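Local coordinates for Lmo2445 protein (Listeria monocytogenes EGD-e, PDB 5HZL) that is a secreted, internalin-like leucine-rich repeat protein that binds calcium and whose biological function is not known, at residues A[173-178]-A[188-193]; A[127-132]-A[139-144]. All blocks are in the same frame, centred on the assembly; numbering follows the deposited sequence.

Overall arrangement
Contacts 1 and 2 lie in the same leucine-rich repeat region and do not touch. Their centres are 14 Å apart and their nearest atoms about 6 Å. In each, a residue of a strand of one parallel sheet, and the leucine just after that strand, meet an aromatic residue of the returning chain: Leu175 and Leu177 with Phe190, Val127 and Leu129 with Phe141. Contact 2 packs strand 126-128 against a loop, contact 1 strand 174-176 against helix 187-191. Strand 149-151 runs between the two strands, and Ile150 touches Leu175, Val127 and Phe141. Contact 1 holds one ligand of a calcium ion, Asp173, and Gln194 just beyond it supplies another. In contact 2, the Leu129 side chain is about 13 Å from a bound calcium ion.

Contact 1: residues A[173-178]-A[188-193]; sequences DSLILN and DIFLSQ. With CA (calcium ion), chain F.
Leu175 of strand 174-176 meets both Ile189 and Phe190 of helix 187-191. It does so with one methyl, CD2. Leu175 CD2 lies 4.0 Å from Ile189 CG2, and the two side chains approach at a slant. The same Leu175 CD2 is 4.3 Å from Phe190 CE1. With chi1 at 179° the Leu175 branch extends away from the backbone N, and this places CD2 at the helix. Leu177, two residues on, reaches the far end of the ring: its CD1 is 4.3 Å from Phe190 CZ. Both methyls come to the ring obliquely. The CB of Phe190 does not point straight at the strand, but the ring swings closer to it. Phe231, from a loop, packs on the same phenylalanine. Strand and helix share no hydrogen bond. Within 188-193, Ser192 OG donates to Ile189 O at 2.8 Å, from above the carbonyl plane. At the start of 173-178, Asp173 OD1 binds calcium at 2.6 Å, and Gln194 O binds the same ion. Apolar packing, which sets no strict direction, thus joins strand and helix, while the calcium ion ties the residue before the strand to the chain just after the helix.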
ATOM      1  N   ASP A 173       6.932   9.501 -11.785  1.00 53.38           N
ATOM      2  CA  ASP A 173       8.063   8.939 -12.517  1.00 54.67           C
ATOM      3  C   ASP A 173       8.605   7.643 -11.916  1.00 52.93           C
ATOM      4  O   ASP A 173       9.428   6.975 -12.552  1.00 53.78           O
ATOM      5  CB  ASP A 173       9.195   9.970 -12.551  1.00 56.32           C
ATOM      6  CG  ASP A 173      10.264   9.637 -13.576  1.00 58.68           C
ATOM      7  OD1 ASP A 173       9.920   9.451 -14.774  1.00 62.97           O
ATOM      8  OD2 ASP A 173      11.449   9.602 -13.193  1.00 57.84           O
ATOM      9  N   SER A 174       8.181   7.302 -10.700  1.00 51.06           N
ATOM     10  CA  SER A 174       8.635   6.072 -10.049  1.00 49.64           C
ATOM     11  C   SER A 174       7.489   5.447  -9.253  1.00 46.50           C
ATOM     12  O   SER A 174       6.894   6.103  -8.408  1.00 43.68           O
ATOM     13  CB  SER A 174       9.835   6.351  -9.148  1.00 50.07           C
ATOM     14  OG  SER A 174      10.342   5.146  -8.596  1.00 50.85           O
ATOM     15  N   LEU A 175       7.195   4.179  -9.533  1.00 45.37           N
ATOM     16  CA  LEU A 175       6.110   3.456  -8.867  1.00 44.78           C
ATOM     17  C   LEU A 175       6.605   2.058  -8.508  1.00 43.57           C
ATOM     18  O   LEU A 175       6.705   1.199  -9.376  1.00 44.30           O
ATOM     19  CB  LEU A 175       4.886   3.391  -9.795  1.00 45.66           C
ATOM     20  CG  LEU A 175       3.640   2.651  -9.314  1.00 44.65           C
ATOM     21  CD1 LEU A 175       3.094   3.315  -8.066  1.00 44.57           C
ATOM     22  CD2 LEU A 175       2.592   2.618 -10.413  1.00 45.04           C
ATOM     23  N   ILE A 176       6.897   1.835  -7.228  1.00 42.99           N
ATOM     24  CA  ILE A 176       7.417   0.554  -6.750  1.00 42.98           C
ATOM     25  C   ILE A 176       6.280  -0.232  -6.096  1.00 41.95           C
ATOM     26  O   ILE A 176       5.724   0.213  -5.090  1.00 41.19           O
ATOM     27  CB  ILE A 176       8.556   0.755  -5.716  1.00 43.43           C
ATOM     28  CG1 ILE A 176       9.508   1.916  -6.097  1.00 44.75           C
ATOM     29  CG2 ILE A 176       9.296  -0.557  -5.466  1.00 44.15           C
ATOM     30  CD1 ILE A 176      10.214   1.799  -7.425  1.00 45.32           C
ATOM     31  N   LEU A 177       5.949  -1.395  -6.665  1.00 41.93           N
ATOM     32  CA  LEU A 177       4.860  -2.249  -6.164  1.00 41.32           C
ATOM     33  C   LEU A 177       5.195  -3.738  -6.018  1.00 39.95           C
ATOM     34  O   LEU A 177       4.276  -4.554  -5.915  1.00 38.66           O
ATOM     35  CB  LEU A 177       3.665  -2.129  -7.112  1.00 42.97           C
ATOM     36  CG  LEU A 177       2.963  -0.786  -7.225  1.00 43.94           C
ATOM     37  CD1 LEU A 177       1.950  -0.811  -8.355  1.00 45.89           C
ATOM     38  CD2 LEU A 177       2.283  -0.456  -5.914  1.00 43.66           C
ATOM     39  N   ASN A 178       6.475  -4.109  -6.014  1.00 38.97           N
ATOM     40  CA  ASN A 178       6.805  -5.528  -5.850  1.00 38.44           C
ATOM     41  C   ASN A 178       6.418  -6.070  -4.476  1.00 38.08           C
ATOM     42  O   ASN A 178       6.170  -5.306  -3.559  1.00 38.33           O
ATOM     43  CB  ASN A 178       8.289  -5.833  -6.134  1.00 38.36           C
ATOM     44  CG  ASN A 178       9.251  -4.979  -5.321  1.00 38.43           C
ATOM     45  OD1 ASN A 178       9.186  -3.755  -5.362  1.00 40.29           O
ATOM     46  ND2 ASN A 178      10.186  -5.615  -4.631  1.00 37.80           N
ATOM     47  N   ASP A 188      -2.620   0.638 -17.627  1.00 59.43           N
ATOM     48  CA  ASP A 188      -2.457   1.981 -18.189  1.00 60.12           C
ATOM     49  C   ASP A 188      -1.159   2.681 -17.806  1.00 59.46           C
ATOM     50  O   ASP A 188      -0.406   3.105 -18.690  1.00 60.74           O
ATOM     51  CB  ASP A 188      -3.634   2.901 -17.833  1.00 60.76           C
ATOM     52  CG  ASP A 188      -4.948   2.483 -18.480  1.00 61.14           C
ATOM     53  OD1 ASP A 188      -5.089   1.338 -18.950  1.00 61.01           O
ATOM     54  OD2 ASP A 188      -5.857   3.336 -18.508  1.00 62.52           O
ATOM     55  N   ILE A 189      -0.896   2.774 -16.503  1.00 57.41           N
ATOM     56  CA  ILE A 189       0.294   3.462 -16.008  1.00 57.02           C
ATOM     57  C   ILE A 189       1.601   2.811 -16.480  1.00 57.43           C
ATOM     58  O   ILE A 189       2.536   3.535 -16.839  1.00 57.38           O
ATOM     59  CB  ILE A 189       0.252   3.665 -14.468  1.00 56.28           C
ATOM     60  CG1 ILE A 189       1.269   4.720 -14.011  1.00 56.34           C
ATOM     61  CG2 ILE A 189       0.409   2.350 -13.721  1.00 55.68           C
ATOM     62  CD1 ILE A 189       1.025   6.105 -14.586  1.00 57.92           C
ATOM     63  N   PHE A 190       1.681   1.476 -16.505  1.00 57.09           N
ATOM     64  CA  PHE A 190       2.909   0.833 -16.988  1.00 58.11           C
ATOM     65  C   PHE A 190       3.108   0.984 -18.496  1.00 60.35           C
ATOM     66  O   PHE A 190       4.243   1.077 -18.958  1.00 61.22           O
ATOM     67  CB  PHE A 190       3.013  -0.647 -16.611  1.00 58.20           C
ATOM     68  CG  PHE A 190       3.106  -0.904 -15.137  1.00 57.58           C
ATOM     69  CD1 PHE A 190       4.011  -0.206 -14.341  1.00 58.42           C
ATOM     70  CD2 PHE A 190       2.376  -1.916 -14.559  1.00 57.42           C
ATOM     71  CE1 PHE A 190       4.114  -0.455 -12.983  1.00 57.93           C
ATOM     72  CE2 PHE A 190       2.487  -2.178 -13.200  1.00 57.95           C
ATOM     73  CZ  PHE A 190       3.357  -1.447 -12.408  1.00 57.05           C
ATOM     74  N   LEU A 191       2.012   1.015 -19.250  1.00 61.80           N
ATOM     75  CA  LEU A 191       2.067   1.156 -20.712  1.00 63.86           C
ATOM     76  C   LEU A 191       2.162   2.594 -21.215  1.00 65.22           C
ATOM     77  O   LEU A 191       2.471   2.804 -22.386  1.00 67.92           O
ATOM     78  CB  LEU A 191       0.854   0.484 -21.363  1.00 64.59           C
ATOM     79  CG  LEU A 191       0.689  -1.017 -21.116  1.00 63.71           C
ATOM     80  CD1 LEU A 191      -0.591  -1.487 -21.790  1.00 64.43           C
ATOM     81  CD2 LEU A 191       1.892  -1.810 -21.609  1.00 63.89           C
ATOM     82  N   SER A 192       1.895   3.573 -20.357  1.00 64.65           N
ATOM     83  CA  SER A 192       1.959   4.985 -20.757  1.00 66.48           C
ATOM     84  C   SER A 192       3.380   5.482 -20.994  1.00 67.34           C
ATOM     85  O   SER A 192       3.566   6.503 -21.636  1.00 66.89           O
ATOM     86  CB  SER A 192       1.339   5.866 -19.675  1.00 66.37           C
ATOM     87  OG  SER A 192       2.082   5.757 -18.467  1.00 65.44           O
ATOM     88  N   GLN A 193       4.362   4.775 -20.436  1.00 68.48           N
ATOM     89  CA  GLN A 193       5.794   5.119 -20.555  1.00 70.58           C
ATOM     90  C   GLN A 193       6.285   6.361 -19.747  1.00 69.23           C
ATOM     91  O   GLN A 193       7.407   6.826 -19.964  1.00 68.69           O
ATOM     92  CB  GLN A 193       6.243   5.159 -22.030  1.00 74.13           C
ATOM     93  CG  GLN A 193       6.103   3.804 -22.715  1.00 76.09           C
ATOM     94  CD  GLN A 193       6.500   3.810 -24.189  1.00 80.53           C
ATOM     95  OE1 GLN A 193       7.174   2.894 -24.646  1.00 83.00           O
ATOM     96  NE2 GLN A 193       6.104   4.848 -24.931  1.00 82.37           N
TER
HETATM   97 CA    CA F 405       9.085  10.435 -17.028  1.00 64.08          CA

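Contact 2: residues A[127-132]-A[139-144]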
ATOM      1  N   VAL A 127       6.374   9.744  -1.441  1.00 43.11           N
ATOM      2  CA  VAL A 127       5.684   9.025  -0.382  1.00 43.22           C
ATOM      3  C   VAL A 127       6.257   7.601  -0.290  1.00 41.91           C
ATOM      4  O   VAL A 127       6.291   6.905  -1.283  1.00 42.69           O
ATOM      5  CB  VAL A 127       4.145   9.068  -0.631  1.00 44.44           C
ATOM      6  CG1 VAL A 127       3.746   8.382  -1.934  1.00 44.71           C
ATOM      7  CG2 VAL A 127       3.378   8.444   0.513  1.00 44.84           C
ATOM      8  N   ASP A 128       6.752   7.204   0.887  1.00 42.68           N
ATOM      9  CA  ASP A 128       7.326   5.860   1.153  1.00 43.07           C
ATOM     10  C   ASP A 128       6.374   5.122   2.107  1.00 42.28           C
ATOM     11  O   ASP A 128       6.429   5.301   3.322  1.00 41.48           O
ATOM     12  CB  ASP A 128       8.743   5.959   1.757  1.00 45.27           C
ATOM     13  CG  ASP A 128       9.412   4.567   2.017  1.00 48.81           C
ATOM     14  OD1 ASP A 128       8.875   3.514   1.594  1.00 50.21           O
ATOM     15  OD2 ASP A 128      10.511   4.527   2.643  1.00 50.47           O
ATOM     16  N   LEU A 129       5.498   4.300   1.531  1.00 42.04           N
ATOM     17  CA  LEU A 129       4.505   3.524   2.274  1.00 41.57           C
ATOM     18  C   LEU A 129       4.804   2.031   2.210  1.00 40.20           C
ATOM     19  O   LEU A 129       3.925   1.193   2.389  1.00 40.19           O
ATOM     20  CB  LEU A 129       3.115   3.822   1.710  1.00 42.59           C
ATOM     21  CG  LEU A 129       2.609   5.241   1.946  1.00 43.75           C
ATOM     22  CD1 LEU A 129       1.447   5.579   1.028  1.00 44.47           C
ATOM     23  CD2 LEU A 129       2.217   5.434   3.404  1.00 44.98           C
ATOM     24  N   SER A 130       6.065   1.705   1.979  1.00 39.22           N
ATOM     25  CA  SER A 130       6.480   0.324   1.903  1.00 38.27           C
ATOM     26  C   SER A 130       6.393  -0.371   3.270  1.00 37.80           C
ATOM     27  O   SER A 130       6.609   0.246   4.302  1.00 37.37           O
ATOM     28  CB  SER A 130       7.924   0.272   1.410  1.00 38.37           C
ATOM     29  OG  SER A 130       8.789   0.965   2.301  1.00 37.98           O
ATOM     30  N   GLN A 131       6.060  -1.657   3.249  1.00 37.33           N
ATOM     31  CA  GLN A 131       5.979  -2.488   4.439  1.00 37.22           C
ATOM     32  C   GLN A 131       4.887  -2.153   5.431  1.00 37.60           C
ATOM     33  O   GLN A 131       5.010  -2.382   6.641  1.00 36.69           O
ATOM     34  CB  GLN A 131       7.357  -2.643   5.087  1.00 38.47           C
ATOM     35  CG  GLN A 131       8.324  -3.388   4.169  1.00 38.80           C
ATOM     36  CD  GLN A 131       9.691  -3.594   4.775  1.00 39.33           C
ATOM     37  OE1 GLN A 131      10.288  -2.693   5.372  1.00 40.81           O
ATOM     38  NE2 GLN A 131      10.211  -4.775   4.594  1.00 40.52           N
ATOM     39  N   ASN A 132       3.800  -1.620   4.891  1.00 37.47           N
ATOM     40  CA  ASN A 132       2.618  -1.311   5.674  1.00 37.44           C
ATOM     41  C   ASN A 132       1.660  -2.499   5.481  1.00 36.53           C
ATOM     42  O   ASN A 132       2.118  -3.592   5.145  1.00 34.26           O
ATOM     43  CB  ASN A 132       2.076   0.068   5.312  1.00 37.83           C
ATOM     44  CG  ASN A 132       2.899   1.184   5.933  1.00 38.61           C
ATOM     45  OD1 ASN A 132       2.936   1.329   7.155  1.00 38.32           O
ATOM     46  ND2 ASN A 132       3.520   2.007   5.097  1.00 39.49           N
ATOM     47  N   PRO A 139      -4.885   2.699  -2.071  1.00 45.41           N
ATOM     48  CA  PRO A 139      -5.088   4.139  -2.145  1.00 45.07           C
ATOM     49  C   PRO A 139      -5.010   4.685  -3.578  1.00 46.33           C
ATOM     50  O   PRO A 139      -4.225   4.195  -4.382  1.00 44.61           O
ATOM     51  CB  PRO A 139      -3.943   4.691  -1.290  1.00 44.30           C
ATOM     52  CG  PRO A 139      -2.851   3.699  -1.421  1.00 43.53           C
ATOM     53  CD  PRO A 139      -3.534   2.368  -1.559  1.00 44.50           C
ATOM     54  N   LYS A 140      -5.829   5.698  -3.869  1.00 49.43           N
ATOM     55  CA  LYS A 140      -5.880   6.369  -5.179  1.00 51.73           C
ATOM     56  C   LYS A 140      -5.099   7.694  -5.221  1.00 49.87           C
ATOM     57  O   LYS A 140      -4.864   8.241  -6.295  1.00 50.68           O
ATOM     58  CB  LYS A 140      -7.337   6.621  -5.591  1.00 55.40           C
ATOM     59  CG  LYS A 140      -8.143   5.359  -5.871  1.00 58.06           C
ATOM     60  CD  LYS A 140      -9.632   5.652  -6.124  1.00 63.79           C
ATOM     61  CE  LYS A 140      -9.957   6.478  -7.377  1.00 66.00           C
ATOM     62  NZ  LYS A 140      -9.544   5.784  -8.635  1.00 67.23           N
ATOM     63  N   PHE A 141      -4.715   8.203  -4.056  1.00 48.32           N
ATOM     64  CA  PHE A 141      -3.957   9.459  -3.934  1.00 48.19           C
ATOM     65  C   PHE A 141      -4.693  10.697  -4.478  1.00 50.51           C
ATOM     66  O   PHE A 141      -4.088  11.541  -5.151  1.00 54.45           O
ATOM     67  CB  PHE A 141      -2.560   9.319  -4.557  1.00 46.52           C
ATOM     68  CG  PHE A 141      -1.798   8.147  -4.036  1.00 45.39           C
ATOM     69  CD1 PHE A 141      -1.126   8.223  -2.819  1.00 44.78           C
ATOM     70  CD2 PHE A 141      -1.762   6.957  -4.746  1.00 45.39           C
ATOM     71  CE1 PHE A 141      -0.428   7.137  -2.321  1.00 43.93           C
ATOM     72  CE2 PHE A 141      -1.065   5.864  -4.258  1.00 44.68           C
ATOM     73  CZ  PHE A 141      -0.394   5.954  -3.041  1.00 44.54           C
ATOM     74  N   VAL A 142      -5.997  10.801  -4.209  1.00 50.17           N
ATOM     75  CA  VAL A 142      -6.766  11.970  -4.652  1.00 52.45           C
ATOM     76  C   VAL A 142      -6.350  13.099  -3.707  1.00 52.20           C
ATOM     77  O   VAL A 142      -6.347  12.927  -2.484  1.00 50.79           O
ATOM     78  CB  VAL A 142      -8.308  11.758  -4.683  1.00 53.97           C
ATOM     79  CG1 VAL A 142      -9.027  13.052  -5.058  1.00 55.38           C
ATOM     80  CG2 VAL A 142      -8.685  10.646  -5.661  1.00 53.78           C
ATOM     81  N   GLY A 143      -5.992  14.235  -4.303  1.00 53.30           N
ATOM     82  CA  GLY A 143      -5.496  15.408  -3.585  1.00 53.50           C
ATOM     83  C   GLY A 143      -3.968  15.521  -3.662  1.00 52.58           C
ATOM     84  O   GLY A 143      -3.413  16.558  -3.302  1.00 53.35           O
HETATM   85  N   MSE A 144      -3.299  14.467  -4.154  1.00 51.63           N
HETATM   86  CA  MSE A 144      -1.835  14.401  -4.276  1.00 50.95           C
HETATM   87  C   MSE A 144      -1.416  14.279  -5.728  1.00 51.69           C
HETATM   88  O   MSE A 144      -0.507  13.526  -6.073  1.00 51.93           O
HETATM   89  CB  MSE A 144      -1.421  13.182  -3.443  1.00 49.37           C
HETATM   90  CG  MSE A 144      -1.631  13.466  -1.958  1.00 49.91           C
HETATM   91 SE   MSE A 144      -1.510  11.841  -0.860  1.00 49.83          SE
HETATM   92  CE  MSE A 144      -3.416  11.405  -0.662  1.00 50.17           C
TER
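Phe141 reaches from the loop to Val127 of strand 126-128 and Leu129 just after it. The loop segment begins at Pro139, which lies against this phenylalanine. Pro139 CB sits 4.1 Å above one face of the Phe141 ring, offset toward its rim. Trp166 serves both residues: its NE1 donates to Pro139 O, and its ring meets that of Phe141 with planes at about 50°. The CG of Phe141 is anti to the carbonyl carbon (chi1 -53°), and the side chain runs against that of Leu129 from the opposite direction. Leu129 CD1 meets Phe141 CE1 at 4.1 Å, at the ring edge and near its plane. Val127 CG1 comes to the same Phe141 CE1 obliquely, at 4.4 Å. A type II turn then runs from Phe141 to Met144, closed by Met144 N to Phe141 O at 3.2 Å. Gly143 holds positive phi in it. Across from the loop, Asn132 ND2 donates to Leu129 O at 2.9 Å, from well above the carbonyl plane. It also donates to Ala108 O, while Asn132 OD1 accepts from Ala111 N and Ile113 N. Inward apolar residues in and just after a short parallel strand, followed by a buried asparagine bonded to the backbone of the preceding coil, are typical of a leucine-rich repeat.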